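Local coordinates for serine protease MT3772 (Mycobacterium tuberculosis, PDB 3K6Y), which cleaves peptide bonds as a probably membrane-associated serine protease and probably helps the bacterium resist oxidative and acid stress, at residues Val85-Lys90 against Leu113-Leu118; Ala129-Leu134 against Gln193-Val198; Arg169-Ile174 against Val197-Ala202. All blocks are in the same frame, centred on the assembly; numbering follows the deposited sequence.

In the fold
The chain is the protease part of a longer membrane protein and has the double beta-barrel fold of chymotrypsin-like enzymes. Interaction 1 belongs to the first barrel, where a proline-rich loop packs on a hairpin end. Interactions 2 and 3 lie in the second barrel and both use strand 194-201, sharing Val197 and Val198. Interactions 1 and 2 are both aliphatic, but all touching residues are buried only in interaction 2. Interaction 3 lies farther along the same strand, where an arginine and an aromatic ring sit beside the predicted catalytic triad. None of the three has a hydrogen bond between its segments. Leu118 touches Val194, so the loop of interaction 1 reaches the strand of interaction 2.

Interaction 1 (Val85-Lys90 against Leu113-Leu118); sequences VYAGDK and LPPPPL
Ala87 and Val85 meet Leu113 at the end of a beta-hairpin in the first barrel of this chymotrypsin-like fold. The loop 113-118 follows strand 105-109 and lies against one side of the hairpin.

Leu113 does not aim its CB at the hairpin. Its CG is trans to the backbone N (chi1 179°), and the second torsion (chi2 60°) brings CD1 across to the strand. That one methyl serves both strand residues. Leu113 CD1 lies 4.3 Å from Val85 CG1 and comes nearer to Ala87. Val85 is also backed by Val45 and Ala94.

The second loop residue in the contact is Pro115, whose ring carbon CG meets Ala87. The Pro115 ring also rests on Val64 of strand 56-66. Leu113 is held through its backbone too, since its N donates to Asp68 OD1.

On the hairpin side, a type I' turn from Ala87 to Lys90 links strands 82-87 and 90-100. Two backbone hydrogen bonds between Ala87 and Lys90 close it. The CB of Ala87 receives both loop residues: it is 3.8 Å from Leu113 CD1 and 4.3 Å from Pro115 CG.

Interaction 2 (Ala129-Leu134 against Gln193-Val198); sequences ADVVVL and QVLGVV
Val131 lies across from Leu195 and Val133 beside Val198, on two strands that cross steeply, not side by side, and share no hydrogen bond. Their CA atoms are 8.7 Å apart for Val131 and Leu195, and 7.2 Å apart for Val133 and Val198. The register advances two residues on 129-134 but three on 193-198. A classic beta bulge at Leu195 and Gly196, opposite Leu187, is consistent with the extra residue. Leu195 and Val198 both point at the other strand.

The side chains meet as two separate pairs, each crossing at about a right angle. In the first, Val131 CG1 presses on Leu195 CD1 at 3.4 Å, tighter than ordinary carbon contact. A chi1 of -70° sets Val131 CG1 beside the backbone N and anti to the carbonyl carbon, which carries it toward Leu195. In the second pair, Val133 does not aim its CB at Val198, and its methyls make the contact. Val198 CG2 is 3.9 Å from Val133 CG2 and 4.0 Å from Val133 CG1. All four residues are buried, and no polar side-chain atom takes part. The Val198 side chain is about 6 Å from that of Ser183, predicted to be in the active site.

The short strand 186-188 lies between the two segments in the closed second barrel, and its Leu187 touches Val131 and Val133. Strand 143-157 backs Val131 through Ala147 and Ile149. Val194 turns to Phe63 of the first barrel.

Interaction 3 (Arg169-Ile174 against Val197-Ala202); sequences RDVYTI and VVFGAA
Val171 and Arg169 both reach the ring of Phe199, from different sides. The segments belong to strands 167-175 and 194-201 of the second barrel, with strand 208-213 between them. A classic beta bulge at Phe199 and Gly200 faces Phe210 of that middle strand.

The buried side is at the ring edge. Val171 puts CG1 near the ring plane, 4.0 Å from Phe199 CE1. Ile153 and Leu155 support the valine, while Phe199 also packs on Phe210 and Leu212.

The partly exposed side is that of Arg169. A bend at chi3 (-71°) lets its guanidinium reach across the ring. Arg169 NH1 sits over one ring face, and NH2 meets the rim. Arg169 NH2 is 3.7 Å from Phe199 CE2 and 3.9 Å from Phe199 CZ. The two planes are 49° apart, so the groups are tilted and not stacked flat.

Arg169 NH1 also donates to Val103 O, and the Arg169 side chain touches Asp104, while the Phe199 ring lies about 4 Å from the His75 side chain. Asp104 and His75 are predicted catalytic residues. Arg169 thus gains both an aromatic face and a backbone acceptor, and its positive charge beside Asp104 probably affects the local electrostatics.

Interaction 1 (Val85-Lys90 against Leu113-Leu118)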
ATOM      1  N   VAL A  85       2.425 -15.671  12.736  1.00 10.94           N
ATOM      2  CA  VAL A  85       1.751 -16.887  12.323  1.00 10.98           C
ATOM      3  C   VAL A  85       1.744 -17.858  13.516  1.00 11.34           C
ATOM      4  O   VAL A  85       2.769 -18.045  14.161  1.00 12.81           O
ATOM      5  CB  VAL A  85       2.515 -17.503  11.119  1.00 11.17           C
ATOM      6  CG1 VAL A  85       2.112 -18.950  10.879  1.00 12.43           C
ATOM      7  CG2 VAL A  85       2.307 -16.621   9.876  1.00 11.95           C
ATOM      8  N   TYR A  86       0.592 -18.461  13.790  1.00 11.61           N
ATOM      9  CA  TYR A  86       0.510 -19.438  14.886  1.00 12.89           C
ATOM     10  C   TYR A  86       0.261 -20.811  14.310  1.00 14.26           C
ATOM     11  O   TYR A  86      -0.687 -21.003  13.547  1.00 14.40           O
ATOM     12  CB  TYR A  86      -0.617 -19.098  15.851  1.00 14.75           C
ATOM     13  CG  TYR A  86      -0.396 -17.784  16.524  1.00 15.34           C
ATOM     14  CD1 TYR A  86      -0.767 -16.601  15.887  1.00 16.91           C
ATOM     15  CD2 TYR A  86       0.192 -17.706  17.783  1.00 16.61           C
ATOM     16  CE1 TYR A  86      -0.569 -15.375  16.466  1.00 19.15           C
ATOM     17  CE2 TYR A  86       0.389 -16.444  18.389  1.00 19.23           C
ATOM     18  CZ  TYR A  86       0.009 -15.295  17.702  1.00 18.27           C
ATOM     19  OH  TYR A  86       0.179 -14.039  18.255  1.00 22.17           O
ATOM     20  N   ALA A  87       1.132 -21.754  14.669  1.00 14.74           N
ATOM     21  CA  ALA A  87       0.949 -23.151  14.280  1.00 17.38           C
ATOM     22  C   ALA A  87       1.206 -23.990  15.516  1.00 19.61           C
ATOM     23  O   ALA A  87       2.182 -23.761  16.218  1.00 19.94           O
ATOM     24  CB  ALA A  87       1.925 -23.530  13.172  1.00 18.66           C
ATOM     25  N   GLY A  88       0.338 -24.965  15.768  1.00 22.64           N
ATOM     26  CA  GLY A  88       0.484 -25.817  16.948  1.00 24.83           C
ATOM     27  C   GLY A  88       0.593 -25.014  18.236  1.00 25.91           C
ATOM     28  O   GLY A  88       1.386 -25.357  19.120  1.00 27.47           O
ATOM     29  N   ASP A  89      -0.196 -23.935  18.321  1.00 26.23           N
ATOM     30  CA  ASP A  89      -0.271 -23.044  19.497  1.00 25.58           C
ATOM     31  C   ASP A  89       1.057 -22.354  19.853  1.00 24.82           C
ATOM     32  O   ASP A  89       1.322 -22.049  21.018  1.00 26.35           O
ATOM     33  CB  ASP A  89      -0.859 -23.778  20.713  1.00 26.80           C
ATOM     34  N   LYS A  90       1.877 -22.107  18.833  1.00 21.62           N
ATOM     35  CA  LYS A  90       3.186 -21.468  18.970  1.00 19.37           C
ATOM     36  C   LYS A  90       3.288 -20.334  17.953  1.00 16.38           C
ATOM     37  O   LYS A  90       2.886 -20.515  16.793  1.00 15.27           O
ATOM     38  CB  LYS A  90       4.271 -22.478  18.653  1.00 19.98           C
ATOM     39  CG  LYS A  90       5.683 -21.980  18.766  1.00 23.11           C
ATOM     40  N   LEU A 113       9.038 -22.942  10.160  1.00 12.90           N
ATOM     41  CA  LEU A 113       7.646 -23.286  10.384  1.00 12.83           C
ATOM     42  C   LEU A 113       7.502 -24.813  10.221  1.00 12.89           C
ATOM     43  O   LEU A 113       7.769 -25.342   9.151  1.00 12.86           O
ATOM     44  CB  LEU A 113       6.792 -22.550   9.367  1.00 12.79           C
ATOM     45  CG  LEU A 113       5.295 -22.820   9.455  1.00 12.69           C
ATOM     46  CD1 LEU A 113       4.733 -22.412  10.810  1.00 14.84           C
ATOM     47  CD2 LEU A 113       4.644 -22.072   8.314  1.00 13.41           C
ATOM     48  N   PRO A 114       7.095 -25.537  11.280  1.00 13.16           N
ATOM     49  CA  PRO A 114       7.092 -27.007  11.151  1.00 12.78           C
ATOM     50  C   PRO A 114       6.159 -27.696  10.151  1.00 12.52           C
ATOM     51  O   PRO A 114       6.575 -28.657   9.537  1.00 13.62           O
ATOM     52  CB  PRO A 114       6.815 -27.498  12.588  1.00 14.49           C
ATOM     53  CG  PRO A 114       7.272 -26.369  13.443  1.00 14.37           C
ATOM     54  CD  PRO A 114       6.852 -25.119  12.671  1.00 13.66           C
ATOM     55  N   PRO A 115       4.891 -27.269  10.015  1.00 12.49           N
ATOM     56  CA  PRO A 115       4.001 -28.100   9.199  1.00 12.81           C
ATOM     57  C   PRO A 115       4.307 -28.146   7.708  1.00 12.34           C
ATOM     58  O   PRO A 115       4.869 -27.202   7.148  1.00 12.14           O
ATOM     59  CB  PRO A 115       2.618 -27.508   9.444  1.00 13.17           C
ATOM     60  CG  PRO A 115       2.861 -26.147   9.943  1.00 13.93           C
ATOM     61  CD  PRO A 115       4.160 -26.183  10.686  1.00 12.59           C
ATOM     62  N   PRO A 116       3.879 -29.234   7.048  1.00 11.99           N
ATOM     63  CA  PRO A 116       4.167 -29.401   5.642  1.00 11.77           C
ATOM     64  C   PRO A 116       3.202 -28.600   4.766  1.00 10.67           C
ATOM     65  O   PRO A 116       2.140 -28.168   5.222  1.00 10.95           O
ATOM     66  CB  PRO A 116       3.931 -30.908   5.436  1.00 13.31           C
ATOM     67  CG  PRO A 116       2.791 -31.208   6.374  1.00 13.25           C
ATOM     68  CD  PRO A 116       3.136 -30.391   7.596  1.00 12.96           C
ATOM     69  N   PRO A 117       3.556 -28.424   3.488  1.00 10.01           N
ATOM     70  CA  PRO A 117       2.669 -27.715   2.592  1.00 10.16           C
ATOM     71  C   PRO A 117       1.464 -28.524   2.180  1.00 10.45           C
ATOM     72  O   PRO A 117       1.471 -29.770   2.214  1.00 11.54           O
ATOM     73  CB  PRO A 117       3.534 -27.455   1.357  1.00 10.38           C
ATOM     74  CG  PRO A 117       4.619 -28.500   1.390  1.00 12.51           C
ATOM     75  CD  PRO A 117       4.829 -28.819   2.850  1.00 10.89           C
ATOM     76  N   LEU A 118       0.453 -27.790   1.745  1.00 10.88           N
ATOM     77  CA  LEU A 118      -0.697 -28.347   1.044  1.00 11.18           C
ATOM     78  C   LEU A 118      -0.501 -28.166  -0.441  1.00 11.77           C
ATOM     79  O   LEU A 118       0.179 -27.236  -0.853  1.00 12.75           O
ATOM     80  CB  LEU A 118      -1.988 -27.639   1.467  1.00 11.16           C
ATOM     81  CG  LEU A 118      -2.256 -27.687   2.975  1.00 12.24           C
ATOM     82  CD1 LEU A 118      -3.541 -26.959   3.276  1.00 13.20           C
ATOM     83  CD2 LEU A 118      -2.325 -29.116   3.497  1.00 13.62           C
TER

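Interaction 2 (Ala129-Leu134 against Gln193-Val198)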
ATOM      1  N   ALA A 129     -20.217 -30.183  -5.329  1.00 20.13           N
ATOM      2  CA  ALA A 129     -19.147 -30.923  -4.643  1.00 20.06           C
ATOM      3  C   ALA A 129     -19.085 -30.605  -3.151  1.00 19.52           C
ATOM      4  O   ALA A 129     -19.238 -29.445  -2.755  1.00 18.94           O
ATOM      5  CB  ALA A 129     -17.804 -30.656  -5.300  1.00 20.80           C
ATOM      6  N   ASP A 130     -18.874 -31.644  -2.333  1.00 19.86           N
ATOM      7  CA  ASP A 130     -18.588 -31.496  -0.904  1.00 19.35           C
ATOM      8  C   ASP A 130     -17.184 -30.912  -0.745  1.00 18.23           C
ATOM      9  O   ASP A 130     -16.202 -31.457  -1.260  1.00 18.89           O
ATOM     10  CB  ASP A 130     -18.573 -32.844  -0.166  1.00 20.11           C
ATOM     11  CG  ASP A 130     -19.943 -33.487  -0.025  1.00 22.27           C
ATOM     12  OD1 ASP A 130     -20.974 -32.808   0.140  1.00 23.18           O
ATOM     13  OD2 ASP A 130     -19.976 -34.741  -0.037  1.00 26.50           O
ATOM     14  N   VAL A 131     -17.100 -29.804  -0.025  1.00 16.48           N
ATOM     15  CA  VAL A 131     -15.832 -29.116   0.234  1.00 16.16           C
ATOM     16  C   VAL A 131     -15.860 -28.580   1.667  1.00 15.18           C
ATOM     17  O   VAL A 131     -16.912 -28.575   2.318  1.00 15.76           O
ATOM     18  CB  VAL A 131     -15.589 -27.996  -0.814  1.00 15.98           C
ATOM     19  CG1 VAL A 131     -15.284 -28.603  -2.210  1.00 16.90           C
ATOM     20  CG2 VAL A 131     -16.795 -27.039  -0.889  1.00 16.55           C
ATOM     21  N   VAL A 132     -14.704 -28.151   2.174  1.00 14.19           N
ATOM     22  CA  VAL A 132     -14.620 -27.709   3.554  1.00 14.12           C
ATOM     23  C   VAL A 132     -13.819 -26.419   3.640  1.00 13.17           C
ATOM     24  O   VAL A 132     -12.735 -26.305   3.077  1.00 13.49           O
ATOM     25  CB  VAL A 132     -14.001 -28.769   4.499  1.00 14.59           C
ATOM     26  CG1 VAL A 132     -14.368 -28.470   5.921  1.00 15.90           C
ATOM     27  CG2 VAL A 132     -14.433 -30.202   4.117  1.00 17.53           C
ATOM     28  N   VAL A 133     -14.371 -25.445   4.352  1.00 12.75           N
ATOM     29  CA  VAL A 133     -13.670 -24.208   4.679  1.00 13.32           C
ATOM     30  C   VAL A 133     -12.922 -24.427   5.991  1.00 13.34           C
ATOM     31  O   VAL A 133     -13.520 -24.848   6.976  1.00 14.07           O
ATOM     32  CB  VAL A 133     -14.687 -23.032   4.828  1.00 13.70           C
ATOM     33  CG1 VAL A 133     -14.061 -21.792   5.507  1.00 15.16           C
ATOM     34  CG2 VAL A 133     -15.281 -22.688   3.483  1.00 15.29           C
ATOM     35  N   LEU A 134     -11.618 -24.178   6.001  1.00 12.34           N
ATOM     36  CA  LEU A 134     -10.830 -24.362   7.225  1.00 12.32           C
ATOM     37  C   LEU A 134     -10.284 -23.026   7.696  1.00 12.08           C
ATOM     38  O   LEU A 134      -9.648 -22.308   6.920  1.00 11.88           O
ATOM     39  CB  LEU A 134      -9.670 -25.331   6.982  1.00 13.08           C
ATOM     40  CG  LEU A 134     -10.049 -26.684   6.392  1.00 14.16           C
ATOM     41  CD1 LEU A 134      -8.775 -27.510   6.223  1.00 14.27           C
ATOM     42  CD2 LEU A 134     -11.046 -27.403   7.278  1.00 15.76           C
ATOM     43  N   GLN A 193      -6.716 -31.424  -0.869  1.00 15.55           N
ATOM     44  CA  GLN A 193      -6.032 -30.474  -1.730  1.00 15.64           C
ATOM     45  C   GLN A 193      -6.776 -29.154  -1.718  1.00 14.44           C
ATOM     46  O   GLN A 193      -7.988 -29.095  -1.454  1.00 14.41           O
ATOM     47  CB  GLN A 193      -5.901 -31.020  -3.145  1.00 16.20           C
ATOM     48  CG  GLN A 193      -5.104 -32.334  -3.174  1.00 19.77           C
ATOM     49  CD  GLN A 193      -4.543 -32.684  -4.535  1.00 25.10           C
ATOM     50  OE1 GLN A 193      -5.222 -32.568  -5.548  1.00 26.55           O
ATOM     51  NE2 GLN A 193      -3.286 -33.121  -4.561  1.00 27.85           N
ATOM     52  N   VAL A 194      -6.043 -28.095  -2.040  1.00 13.32           N
ATOM     53  CA  VAL A 194      -6.598 -26.759  -1.941  1.00 12.52           C
ATOM     54  C   VAL A 194      -7.250 -26.347  -3.261  1.00 13.09           C
ATOM     55  O   VAL A 194      -6.594 -26.245  -4.313  1.00 14.05           O
ATOM     56  CB  VAL A 194      -5.516 -25.749  -1.531  1.00 12.37           C
ATOM     57  CG1 VAL A 194      -6.108 -24.348  -1.411  1.00 12.60           C
ATOM     58  CG2 VAL A 194      -4.899 -26.134  -0.186  1.00 12.82           C
ATOM     59  N   LEU A 195      -8.545 -26.057  -3.177  1.00 13.12           N
ATOM     60  CA  LEU A 195      -9.297 -25.578  -4.328  1.00 14.46           C
ATOM     61  C   LEU A 195      -9.210 -24.075  -4.494  1.00 13.83           C
ATOM     62  O   LEU A 195      -9.408 -23.556  -5.596  1.00 14.66           O
ATOM     63  CB  LEU A 195     -10.770 -25.967  -4.200  1.00 15.05           C
ATOM     64  CG  LEU A 195     -11.088 -27.454  -4.345  1.00 16.90           C
ATOM     65  CD1 LEU A 195     -12.507 -27.731  -3.889  1.00 18.33           C
ATOM     66  CD2 LEU A 195     -10.897 -27.896  -5.792  1.00 19.92           C
ATOM     67  N   GLY A 196      -8.953 -23.368  -3.397  1.00 13.16           N
ATOM     68  CA  GLY A 196      -8.849 -21.922  -3.454  1.00 12.75           C
ATOM     69  C   GLY A 196      -8.725 -21.323  -2.077  1.00 12.32           C
ATOM     70  O   GLY A 196      -8.579 -22.053  -1.086  1.00 11.80           O
ATOM     71  N   VAL A 197      -8.781 -19.990  -2.041  1.00 11.52           N
ATOM     72  CA  VAL A 197      -8.571 -19.222  -0.823  1.00 11.47           C
ATOM     73  C   VAL A 197      -9.867 -18.488  -0.480  1.00 10.81           C
ATOM     74  O   VAL A 197     -10.350 -17.671  -1.256  1.00 11.14           O
ATOM     75  CB  VAL A 197      -7.424 -18.195  -1.009  1.00 11.16           C
ATOM     76  CG1 VAL A 197      -7.148 -17.463   0.307  1.00 12.60           C
ATOM     77  CG2 VAL A 197      -6.174 -18.893  -1.526  1.00 12.59           C
ATOM     78  N   VAL A 198     -10.426 -18.811   0.679  1.00 11.25           N
ATOM     79  CA  VAL A 198     -11.690 -18.224   1.118  1.00 12.67           C
ATOM     80  C   VAL A 198     -11.441 -16.753   1.451  1.00 12.92           C
ATOM     81  O   VAL A 198     -10.526 -16.468   2.211  1.00 14.05           O
ATOM     82  CB  VAL A 198     -12.180 -18.965   2.389  1.00 14.06           C
ATOM     83  CG1 VAL A 198     -13.484 -18.348   2.899  1.00 16.64           C
ATOM     84  CG2 VAL A 198     -12.368 -20.458   2.094  1.00 16.05           C
TER

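Interaction 3 (Arg169-Ile174 against Val197-Ala202)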
ATOM      1  N   ARG A 169     -11.761 -11.455 -11.348  1.00 15.99           N
ATOM      2  CA  ARG A 169     -11.070 -12.622 -10.780  1.00 15.52           C
ATOM      3  C   ARG A 169     -11.919 -13.865 -10.937  1.00 15.10           C
ATOM      4  O   ARG A 169     -13.158 -13.802 -10.905  1.00 16.22           O
ATOM      5  CB  ARG A 169     -10.843 -12.397  -9.293  1.00 15.38           C
ATOM      6  CG  ARG A 169      -9.968 -11.206  -9.018  1.00 14.56           C
ATOM      7  CD  ARG A 169      -9.780 -10.960  -7.550  1.00 15.03           C
ATOM      8  NE  ARG A 169     -10.994 -10.458  -6.921  1.00 15.50           N
ATOM      9  CZ  ARG A 169     -11.112 -10.207  -5.622  1.00 13.87           C
ATOM     10  NH1 ARG A 169     -10.096 -10.460  -4.805  1.00 15.48           N
ATOM     11  NH2 ARG A 169     -12.247  -9.731  -5.130  1.00 16.81           N
ATOM     12  N   ASP A 170     -11.258 -15.005 -11.090  1.00 15.32           N
ATOM     13  CA  ASP A 170     -11.955 -16.296 -11.041  1.00 15.77           C
ATOM     14  C   ASP A 170     -12.194 -16.687  -9.585  1.00 15.03           C
ATOM     15  O   ASP A 170     -11.254 -16.767  -8.787  1.00 14.72           O
ATOM     16  CB  ASP A 170     -11.130 -17.394 -11.723  1.00 17.01           C
ATOM     17  CG  ASP A 170     -11.002 -17.204 -13.225  1.00 21.54           C
ATOM     18  OD1 ASP A 170     -11.911 -16.635 -13.850  1.00 25.31           O
ATOM     19  OD2 ASP A 170      -9.989 -17.659 -13.786  1.00 27.30           O
ATOM     20  N   VAL A 171     -13.453 -16.947  -9.259  1.00 14.99           N
ATOM     21  CA  VAL A 171     -13.885 -17.298  -7.926  1.00 15.57           C
ATOM     22  C   VAL A 171     -14.806 -18.496  -7.954  1.00 15.92           C
ATOM     23  O   VAL A 171     -15.436 -18.768  -8.991  1.00 17.64           O
ATOM     24  CB  VAL A 171     -14.540 -16.102  -7.182  1.00 16.18           C
ATOM     25  CG1 VAL A 171     -13.603 -14.891  -7.204  1.00 16.68           C
ATOM     26  CG2 VAL A 171     -15.899 -15.776  -7.745  1.00 19.36           C
ATOM     27  N   TYR A 172     -14.888 -19.205  -6.836  1.00 15.67           N
ATOM     28  CA  TYR A 172     -16.037 -20.055  -6.592  1.00 15.61           C
ATOM     29  C   TYR A 172     -17.007 -19.327  -5.695  1.00 15.87           C
ATOM     30  O   TYR A 172     -16.610 -18.671  -4.719  1.00 16.13           O
ATOM     31  CB  TYR A 172     -15.656 -21.345  -5.869  1.00 16.48           C
ATOM     32  CG  TYR A 172     -14.751 -22.277  -6.621  1.00 16.35           C
ATOM     33  CD1 TYR A 172     -15.217 -23.006  -7.723  1.00 18.24           C
ATOM     34  CD2 TYR A 172     -13.442 -22.487  -6.196  1.00 16.96           C
ATOM     35  CE1 TYR A 172     -14.387 -23.891  -8.397  1.00 18.45           C
ATOM     36  CE2 TYR A 172     -12.600 -23.366  -6.876  1.00 16.51           C
ATOM     37  CZ  TYR A 172     -13.082 -24.067  -7.965  1.00 18.71           C
ATOM     38  OH  TYR A 172     -12.271 -24.942  -8.635  1.00 19.92           O
ATOM     39  N   THR A 173     -18.294 -19.469  -6.009  1.00 16.60           N
ATOM     40  CA  THR A 173     -19.307 -19.257  -4.995  1.00 16.74           C
ATOM     41  C   THR A 173     -19.594 -20.582  -4.320  1.00 16.15           C
ATOM     42  O   THR A 173     -19.627 -21.620  -4.989  1.00 16.71           O
ATOM     43  CB  THR A 173     -20.587 -18.671  -5.583  1.00 17.86           C
ATOM     44  OG1 THR A 173     -21.019 -19.499  -6.666  1.00 18.18           O
ATOM     45  CG2 THR A 173     -20.315 -17.264  -6.101  1.00 18.93           C
ATOM     46  N   ILE A 174     -19.784 -20.553  -3.005  1.00 15.37           N
ATOM     47  CA  ILE A 174     -20.031 -21.760  -2.232  1.00 15.53           C
ATOM     48  C   ILE A 174     -21.261 -21.519  -1.369  1.00 15.57           C
ATOM     49  O   ILE A 174     -21.604 -20.365  -1.053  1.00 16.13           O
ATOM     50  CB  ILE A 174     -18.802 -22.178  -1.367  1.00 15.58           C
ATOM     51  CG1 ILE A 174     -18.484 -21.115  -0.307  1.00 15.99           C
ATOM     52  CG2 ILE A 174     -17.611 -22.494  -2.262  1.00 17.12           C
ATOM     53  CD1 ILE A 174     -17.361 -21.527   0.626  1.00 14.36           C
ATOM     54  N   VAL A 197      -8.781 -19.990  -2.041  1.00 11.52           N
ATOM     55  CA  VAL A 197      -8.571 -19.222  -0.823  1.00 11.47           C
ATOM     56  C   VAL A 197      -9.867 -18.488  -0.480  1.00 10.81           C
ATOM     57  O   VAL A 197     -10.350 -17.671  -1.256  1.00 11.14           O
ATOM     58  CB  VAL A 197      -7.424 -18.195  -1.009  1.00 11.16           C
ATOM     59  CG1 VAL A 197      -7.148 -17.463   0.307  1.00 12.60           C
ATOM     60  CG2 VAL A 197      -6.174 -18.893  -1.526  1.00 12.59           C
ATOM     61  N   VAL A 198     -10.426 -18.811   0.679  1.00 11.25           N
ATOM     62  CA  VAL A 198     -11.690 -18.224   1.118  1.00 12.67           C
ATOM     63  C   VAL A 198     -11.441 -16.753   1.451  1.00 12.92           C
ATOM     64  O   VAL A 198     -10.526 -16.468   2.211  1.00 14.05           O
ATOM     65  CB  VAL A 198     -12.180 -18.965   2.389  1.00 14.06           C
ATOM     66  CG1 VAL A 198     -13.484 -18.348   2.899  1.00 16.64           C
ATOM     67  CG2 VAL A 198     -12.368 -20.458   2.094  1.00 16.05           C
ATOM     68  N   PHE A 199     -12.247 -15.828   0.920  1.00 12.68           N
ATOM     69  CA  PHE A 199     -11.983 -14.405   1.158  1.00 13.78           C
ATOM     70  C   PHE A 199     -13.186 -13.594   1.580  1.00 13.81           C
ATOM     71  O   PHE A 199     -13.025 -12.482   2.090  1.00 14.57           O
ATOM     72  CB  PHE A 199     -11.273 -13.743  -0.034  1.00 14.32           C
ATOM     73  CG  PHE A 199     -12.149 -13.477  -1.230  1.00 15.48           C
ATOM     74  CD1 PHE A 199     -12.346 -14.438  -2.209  1.00 13.82           C
ATOM     75  CD2 PHE A 199     -12.750 -12.232  -1.399  1.00 17.52           C
ATOM     76  CE1 PHE A 199     -13.135 -14.180  -3.337  1.00 16.57           C
ATOM     77  CE2 PHE A 199     -13.568 -11.969  -2.526  1.00 18.45           C
ATOM     78  CZ  PHE A 199     -13.744 -12.936  -3.486  1.00 16.98           C
ATOM     79  N   GLY A 200     -14.391 -14.105   1.367  1.00 13.70           N
ATOM     80  CA  GLY A 200     -15.538 -13.263   1.635  1.00 15.25           C
ATOM     81  C   GLY A 200     -16.837 -13.995   1.713  1.00 15.92           C
ATOM     82  O   GLY A 200     -16.927 -15.194   1.478  1.00 15.70           O
ATOM     83  N   ALA A 201     -17.858 -13.223   2.054  1.00 17.07           N
ATOM     84  CA  ALA A 201     -19.218 -13.739   2.167  1.00 18.53           C
ATOM     85  C   ALA A 201     -20.156 -12.781   1.444  1.00 20.54           C
ATOM     86  O   ALA A 201     -19.855 -11.597   1.278  1.00 20.57           O
ATOM     87  CB  ALA A 201     -19.589 -13.864   3.633  1.00 20.13           C
ATOM     88  N   ALA A 202     -21.286 -13.297   0.977  1.00 21.99           N
ATOM     89  CA  ALA A 202     -22.255 -12.419   0.316  1.00 24.14           C
ATOM     90  C   ALA A 202     -22.875 -11.476   1.340  1.00 25.68           C
ATOM     91  O   ALA A 202     -23.037 -11.835   2.509  1.00 25.26           O
ATOM     92  CB  ALA A 202     -23.306 -13.224  -0.407  1.00 24.09           C
TER